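Local coordinates for protein O-methyltransferase (PDB 3MCZ) that probably transfers a methyl group from S-adenosyl-L-methionine to a hydroxyl oxygen of a substrate not yet identified, probably working as a dimer, at residues Y193-L198 with H225-R230; L286-N291 with G339-L344. One frame throughout, in Å; residues are numbered along the deposited sequence. Where two conformers were deposited one is given.

Contact 1. Residues Y193-L198 with H225-R230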
loop_
_atom_site.group_PDB
_atom_site.type_symbol
_atom_site.label_atom_id
_atom_site.label_comp_id
_atom_site.label_asym_id
_atom_site.label_seq_id
_atom_site.Cartn_x
_atom_site.Cartn_y
_atom_site.Cartn_z
ATOM N N TYR A 193 -1.085 25.082 16.900
ATOM C CA TYR A 193 -2.384 25.564 17.381
ATOM C C TYR A 193 -2.167 26.800 18.265
ATOM O O TYR A 193 -2.806 27.827 18.066
ATOM C CB TYR A 193 -3.155 24.510 18.158
ATOM C CG TYR A 193 -3.598 23.285 17.347
ATOM C CD1 TYR A 193 -2.746 22.186 17.170
ATOM C CD2 TYR A 193 -4.858 23.223 16.786
ATOM C CE1 TYR A 193 -3.149 21.074 16.439
ATOM C CE2 TYR A 193 -5.275 22.121 16.039
ATOM C CZ TYR A 193 -4.417 21.040 15.871
ATOM O OH TYR A 193 -4.830 19.930 15.141
ATOM N N LEU A 194 -1.256 26.705 19.220
ATOM C CA LEU A 194 -1.054 27.825 20.140
ATOM C C LEU A 194 -0.578 29.075 19.425
ATOM O O LEU A 194 -1.088 30.161 19.675
ATOM C CB LEU A 194 -0.068 27.446 21.223
ATOM C CG LEU A 194 0.153 28.556 22.252
ATOM C CD1 LEU A 194 -1.160 28.838 23.008
ATOM C CD2 LEU A 194 1.237 28.182 23.205
ATOM N N ALA A 195 0.398 28.913 18.526
ATOM C CA ALA A 195 0.959 30.025 17.804
ATOM C C ALA A 195 -0.111 30.738 16.980
ATOM O O ALA A 195 -0.171 31.970 16.971
ATOM C CB ALA A 195 2.127 29.549 16.903
ATOM N N GLN A 196 -0.959 29.981 16.284
ATOM C CA GLN A 196 -1.960 30.589 15.426
ATOM C C GLN A 196 -3.034 31.276 16.265
ATOM O O GLN A 196 -3.564 32.308 15.866
ATOM C CB GLN A 196 -2.582 29.554 14.490
ATOM C CG GLN A 196 -1.733 29.255 13.276
ATOM C CD GLN A 196 -2.163 30.057 12.068
ATOM O OE1 GLN A 196 -2.785 29.524 11.147
ATOM N NE2 GLN A 196 -1.851 31.343 12.068
ATOM N N VAL A 197 -3.344 30.692 17.412
ATOM C CA VAL A 197 -4.296 31.265 18.364
ATOM C C VAL A 197 -3.725 32.610 18.870
ATOM O O VAL A 197 -4.414 33.606 18.840
ATOM C CB VAL A 197 -4.563 30.311 19.564
ATOM C CG1 VAL A 197 -5.340 31.039 20.677
ATOM C CG2 VAL A 197 -5.371 29.031 19.110
ATOM N N LEU A 198 -2.458 32.639 19.289
ATOM C CA LEU A 198 -1.861 33.893 19.787
ATOM C C LEU A 198 -1.789 34.978 18.699
ATOM O O LEU A 198 -2.000 36.145 18.992
ATOM C CB LEU A 198 -0.495 33.642 20.433
ATOM C CG LEU A 198 -0.482 33.362 21.957
ATOM C CD1 LEU A 198 -1.628 32.433 22.371
ATOM C CD2 LEU A 198 0.880 32.828 22.439
ATOM N N HIS A 225 6.524 32.658 14.126
ATOM C CA HIS A 225 5.358 33.530 14.253
ATOM C C HIS A 225 5.623 34.812 15.048
ATOM O O HIS A 225 4.685 35.529 15.389
ATOM C CB HIS A 225 4.232 32.773 14.934
ATOM C CG HIS A 225 3.739 31.586 14.172
ATOM N ND1 HIS A 225 4.480 30.443 14.018
ATOM C CD2 HIS A 225 2.541 31.339 13.586
ATOM C CE1 HIS A 225 3.781 29.552 13.337
ATOM N NE2 HIS A 225 2.596 30.069 13.068
ATOM N N ASP A 226 6.886 35.096 15.360
ATOM C CA ASP A 226 7.257 36.295 16.129
ATOM C C ASP A 226 6.582 36.366 17.502
ATOM O O ASP A 226 6.105 37.430 17.882
ATOM C CB ASP A 226 6.898 37.584 15.367
ATOM C CG ASP A 226 7.739 37.802 14.132
ATOM O OD1 ASP A 226 8.988 37.661 14.198
ATOM O OD2 ASP A 226 7.145 38.155 13.087
ATOM N N LEU A 227 6.563 35.262 18.250
ATOM C CA LEU A 227 5.836 35.220 19.532
ATOM C C LEU A 227 6.767 35.085 20.749
ATOM O O LEU A 227 6.343 34.649 21.829
ATOM C CB LEU A 227 4.856 34.046 19.518
ATOM C CG LEU A 227 3.727 34.122 18.496
ATOM C CD1 LEU A 227 3.013 32.756 18.501
ATOM C CD2 LEU A 227 2.755 35.286 18.813
ATOM N N GLY A 228 8.027 35.482 20.575
ATOM C CA GLY A 228 9.057 35.306 21.587
ATOM C C GLY A 228 8.665 35.675 23.005
ATOM O O GLY A 228 8.789 34.856 23.919
ATOM N N GLY A 229 8.178 36.890 23.195
ATOM C CA GLY A 229 7.807 37.323 24.535
ATOM C C GLY A 229 6.425 36.888 25.004
ATOM O O GLY A 229 5.976 37.340 26.044
ATOM N N ARG A 230 5.735 36.035 24.255
ATOM C CA ARG A 230 4.340 35.702 24.603
ATOM C C ARG A 230 4.108 34.236 24.957
ATOM O O ARG A 230 3.022 33.889 25.451
ATOM C CB ARG A 230 3.429 36.131 23.466
ATOM C CG ARG A 230 3.433 37.654 23.283
ATOM C CD ARG A 230 2.583 38.071 22.110
ATOM N NE ARG A 230 1.211 37.636 22.305
ATOM C CZ ARG A 230 0.286 37.550 21.352
ATOM N NH1 ARG A 230 0.587 37.816 20.080
ATOM N NH2 ARG A 230 -0.931 37.143 21.663
#

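Contact 2. Residues L286-N291 with G339-L344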
loop_
_atom_site.group_PDB
_atom_site.type_symbol
_atom_site.label_atom_id
_atom_site.label_comp_id
_atom_site.label_asym_id
_atom_site.label_seq_id
_atom_site.Cartn_x
_atom_site.Cartn_y
_atom_site.Cartn_z
ATOM N N LEU A 286 -9.208 18.066 20.982
ATOM C CA LEU A 286 -9.408 17.717 19.603
ATOM C C LEU A 286 -9.060 16.239 19.463
ATOM O O LEU A 286 -7.978 15.807 19.857
ATOM C CB LEU A 286 -8.473 18.547 18.753
ATOM C CG LEU A 286 -8.630 18.405 17.257
ATOM C CD1 LEU A 286 -10.020 18.875 16.800
ATOM C CD2 LEU A 286 -7.509 19.242 16.598
ATOM N N THR A 287 -9.974 15.469 18.902
ATOM C CA THR A 287 -9.803 14.043 18.830
ATOM C C THR A 287 -10.509 13.494 17.581
ATOM O O THR A 287 -11.576 13.996 17.170
ATOM C CB THR A 287 -10.289 13.385 20.134
ATOM O OG1 THR A 287 -9.966 12.001 20.101
ATOM C CG2 THR A 287 -11.832 13.537 20.339
HETATM N N MSE A 288 -9.921 12.485 16.946
HETATM C CA MSE A 288 -10.592 11.891 15.797
HETATM C C MSE A 288 -11.914 11.276 16.249
HETATM O O MSE A 288 -11.974 10.526 17.222
HETATM C CB MSE A 288 -9.767 10.801 15.116
HETATM C CG MSE A 288 -10.511 10.262 13.866
HETATM SE SE MSE A 288 -9.319 9.221 12.748
HETATM C CE MSE A 288 -8.199 10.783 12.469
ATOM N N THR A 289 -12.964 11.527 15.499
ATOM C CA THR A 289 -14.303 11.078 15.910
ATOM C C THR A 289 -14.400 9.545 15.875
ATOM O O THR A 289 -14.046 8.909 14.868
ATOM C CB THR A 289 -15.350 11.649 14.971
ATOM O OG1 THR A 289 -15.237 13.072 14.970
ATOM C CG2 THR A 289 -16.769 11.243 15.378
HETATM N N MSE A 290 -14.843 8.966 16.978
HETATM C CA MSE A 290 -15.001 7.518 17.080
HETATM C C MSE A 290 -16.216 7.228 17.941
HETATM O O MSE A 290 -16.285 7.691 19.087
HETATM C CB MSE A 290 -13.748 6.915 17.721
HETATM C CG MSE A 290 -13.951 5.500 18.238
HETATM SE SE MSE A 290 -12.436 4.800 19.213
HETATM C CE MSE A 290 -11.807 3.850 17.568
ATOM N N ASN A 291 -17.143 6.447 17.418
ATOM C CA ASN A 291 -18.315 6.070 18.173
ATOM C C ASN A 291 -17.969 5.007 19.228
ATOM O O ASN A 291 -16.892 4.377 19.173
ATOM C CB ASN A 291 -19.409 5.570 17.224
ATOM C CG ASN A 291 -19.870 6.643 16.263
ATOM O OD1 ASN A 291 -19.582 7.809 16.458
ATOM N ND2 ASN A 291 -20.568 6.253 15.230
ATOM N N GLY A 339 -14.475 18.117 10.093
ATOM C CA GLY A 339 -14.294 16.985 9.201
ATOM C C GLY A 339 -14.389 15.667 9.993
ATOM O O GLY A 339 -15.380 15.405 10.650
ATOM N N ARG A 340 -13.330 14.876 9.963
ATOM C CA ARG A 340 -13.264 13.604 10.685
ATOM C C ARG A 340 -12.921 13.727 12.186
ATOM O O ARG A 340 -12.758 12.703 12.883
ATOM C CB ARG A 340 -12.221 12.700 10.007
ATOM C CG ARG A 340 -10.765 13.143 10.176
ATOM C CD ARG A 340 -9.768 12.114 9.568
ATOM N NE ARG A 340 -9.597 12.232 8.118
ATOM C CZ ARG A 340 -9.102 11.268 7.332
ATOM N NH1 ARG A 340 -8.987 11.465 6.024
ATOM N NH2 ARG A 340 -8.742 10.091 7.842
ATOM N N TYR A 341 -12.737 14.962 12.646
ATOM C CA TYR A 341 -12.399 15.268 14.026
ATOM C C TYR A 341 -13.584 15.856 14.787
ATOM O O TYR A 341 -14.494 16.474 14.210
ATOM C CB TYR A 341 -11.170 16.204 14.066
ATOM C CG TYR A 341 -9.854 15.508 13.904
ATOM C CD1 TYR A 341 -9.353 15.155 12.650
ATOM C CD2 TYR A 341 -9.103 15.184 15.011
ATOM C CE1 TYR A 341 -8.107 14.483 12.529
ATOM C CE2 TYR A 341 -7.898 14.530 14.907
ATOM C CZ TYR A 341 -7.409 14.167 13.677
ATOM O OH TYR A 341 -6.181 13.514 13.655
ATOM N N THR A 342 -13.576 15.641 16.101
ATOM C CA THR A 342 -14.459 16.319 17.020
ATOM C C THR A 342 -13.606 17.192 17.948
ATOM O O THR A 342 -12.624 16.727 18.541
ATOM C CB THR A 342 -15.291 15.305 17.861
ATOM O OG1 THR A 342 -16.099 14.500 16.975
ATOM C CG2 THR A 342 -16.221 16.003 18.910
ATOM N N LEU A 343 -14.037 18.429 18.103
ATOM C CA LEU A 343 -13.523 19.338 19.107
ATOM C C LEU A 343 -14.506 19.362 20.275
ATOM O O LEU A 343 -15.704 19.678 20.111
ATOM C CB LEU A 343 -13.315 20.735 18.518
ATOM C CG LEU A 343 -12.754 21.778 19.499
ATOM C CD1 LEU A 343 -11.300 21.446 19.956
ATOM C CD2 LEU A 343 -12.806 23.164 18.834
ATOM N N LEU A 344 -14.033 18.913 21.424
ATOM C CA LEU A 344 -14.809 18.950 22.655
ATOM C C LEU A 344 -14.361 20.162 23.434
ATOM O O LEU A 344 -13.152 20.451 23.508
ATOM C CB LEU A 344 -14.609 17.682 23.488
ATOM C CG LEU A 344 -15.068 16.367 22.851
ATOM C CD1 LEU A 344 -14.539 15.166 23.761
ATOM C CD2 LEU A 344 -16.577 16.334 22.700
HETATM O O HOH W 1 -16.304 13.869 12.733
HETATM O O HOH W 2 -13.469 10.197 12.292
#

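Contact 1. Residues Y193-L198 with H225-R230
The methyl of Ala-195 sits squarely over the imidazole of His-225: its CB lies 3.7 Å from the ring centroid and only 5° off the ring normal, a CH-pi contact with the helix side chain pressed on the middle of a flat face. The ring is held by more than this methyl, since His-225 ND1 bonds to the carbonyl oxygen of Thr-221, one turn back in helix 215-224. That helix ends here in a Schellman motif with Asp-226, at positive phi, as the C-prime residue. The turn brings Leu-227 down beside the helix 192-200, where its two methyls divide the work: Leu-227 CD1 lies 3.5 Å from Ala-195 CA, and CD2 rests 4.0 Å from Leu-198 CB. Farther along, the side chains of Leu-198 and Arg-230 run past each other in opposite directions. A bend at chi3 (60°) turns the guanidinium so that one face covers Leu-198 CB while Arg-230 NH2 donates to Leu-198 O at 3.0 Å. This carbonyl oxygen lies 21° out of the guanidinium plane, and a second bond to it, from NH1, is weak. NH2 also reaches the oxygen of Leu-204, so the arginine links the last turn of helix 192-200 to the loop that follows it. Such helix-to-loop packing, just ahead of the edge strand 231-235, belongs to the Rossmann-like fold of S-adenosylmethionine-dependent methyltransferases.

Contact 2. Residues L286-N291 with G339-L344
Thr-289 OG1 is gripped by two partners: it shares a 2.6 Å hydrogen bond with Thr-342 OG1, in which either hydroxyl may be the donor, and an equally short one with a water that itself donates to Gly-339 O. The pair of threonines closes the end of an antiparallel pairing between strands 281-288 and 341-347, the part of the methyltransferase sheet where the otherwise parallel Rossmann-like order gives way to a reversed strand. Thr-287 and Thr-342 form the hydrogen-bonded pair, with the bond from Thr-342 N to Thr-287 O the straighter of the two (171° at the hydrogen). Beyond it the backbone of Thr-289 still follows the partner, its N donating to Arg-340 O at 2.9 Å. That same carbonyl accepts a bond from a second water, which also donates to Thr-289 O and so bridges segments 286-291 and 339-344 just past the end of strand 281-288.

Tyr-341 lays its ring against the opposing backbone. Tyr-341 CD2 comes within 3.4 Å of Met-288 N, the CA of this selenomethionine lies over one face, and Leu-286 CG approaches obliquely while its side chain crosses the tyrosine at about a right angle. The phenol OH bonds to Asp-256 OD1, which fixes the far end of the ring. Met-288 runs beside Arg-340, both pointing the same way; the bend of Met-288 at chi3 (-62°) folds Met-288 CE back to lie 3.6 Å from Arg-340 CD and 3.7 Å from Tyr-341 CZ.

The two contacts lie in different parts of one methyltransferase sheet, with centres about 25 Å apart, and follow one another along the chain. Contact 1 belongs to the flank near edge strand 231-235, whereas contact 2 joins strand 281-288 to strand 341-347, the neighbour of the opposite edge strand 332-338. They nevertheless meet directly: Tyr-193 OH, at the start of the helical segment 193-198, packs 3.1 Å from Leu-286 CD2. Helix 150-172 gives a second connection, because Met-167 touches Tyr-193 of contact 1 as well as Leu-286 and Tyr-341 of contact 2. In class I methyltransferases the loop between strand 182-186 and helix 192-200 usually contacts S-adenosylmethionine, so contact 1 probably lies behind the cofactor site.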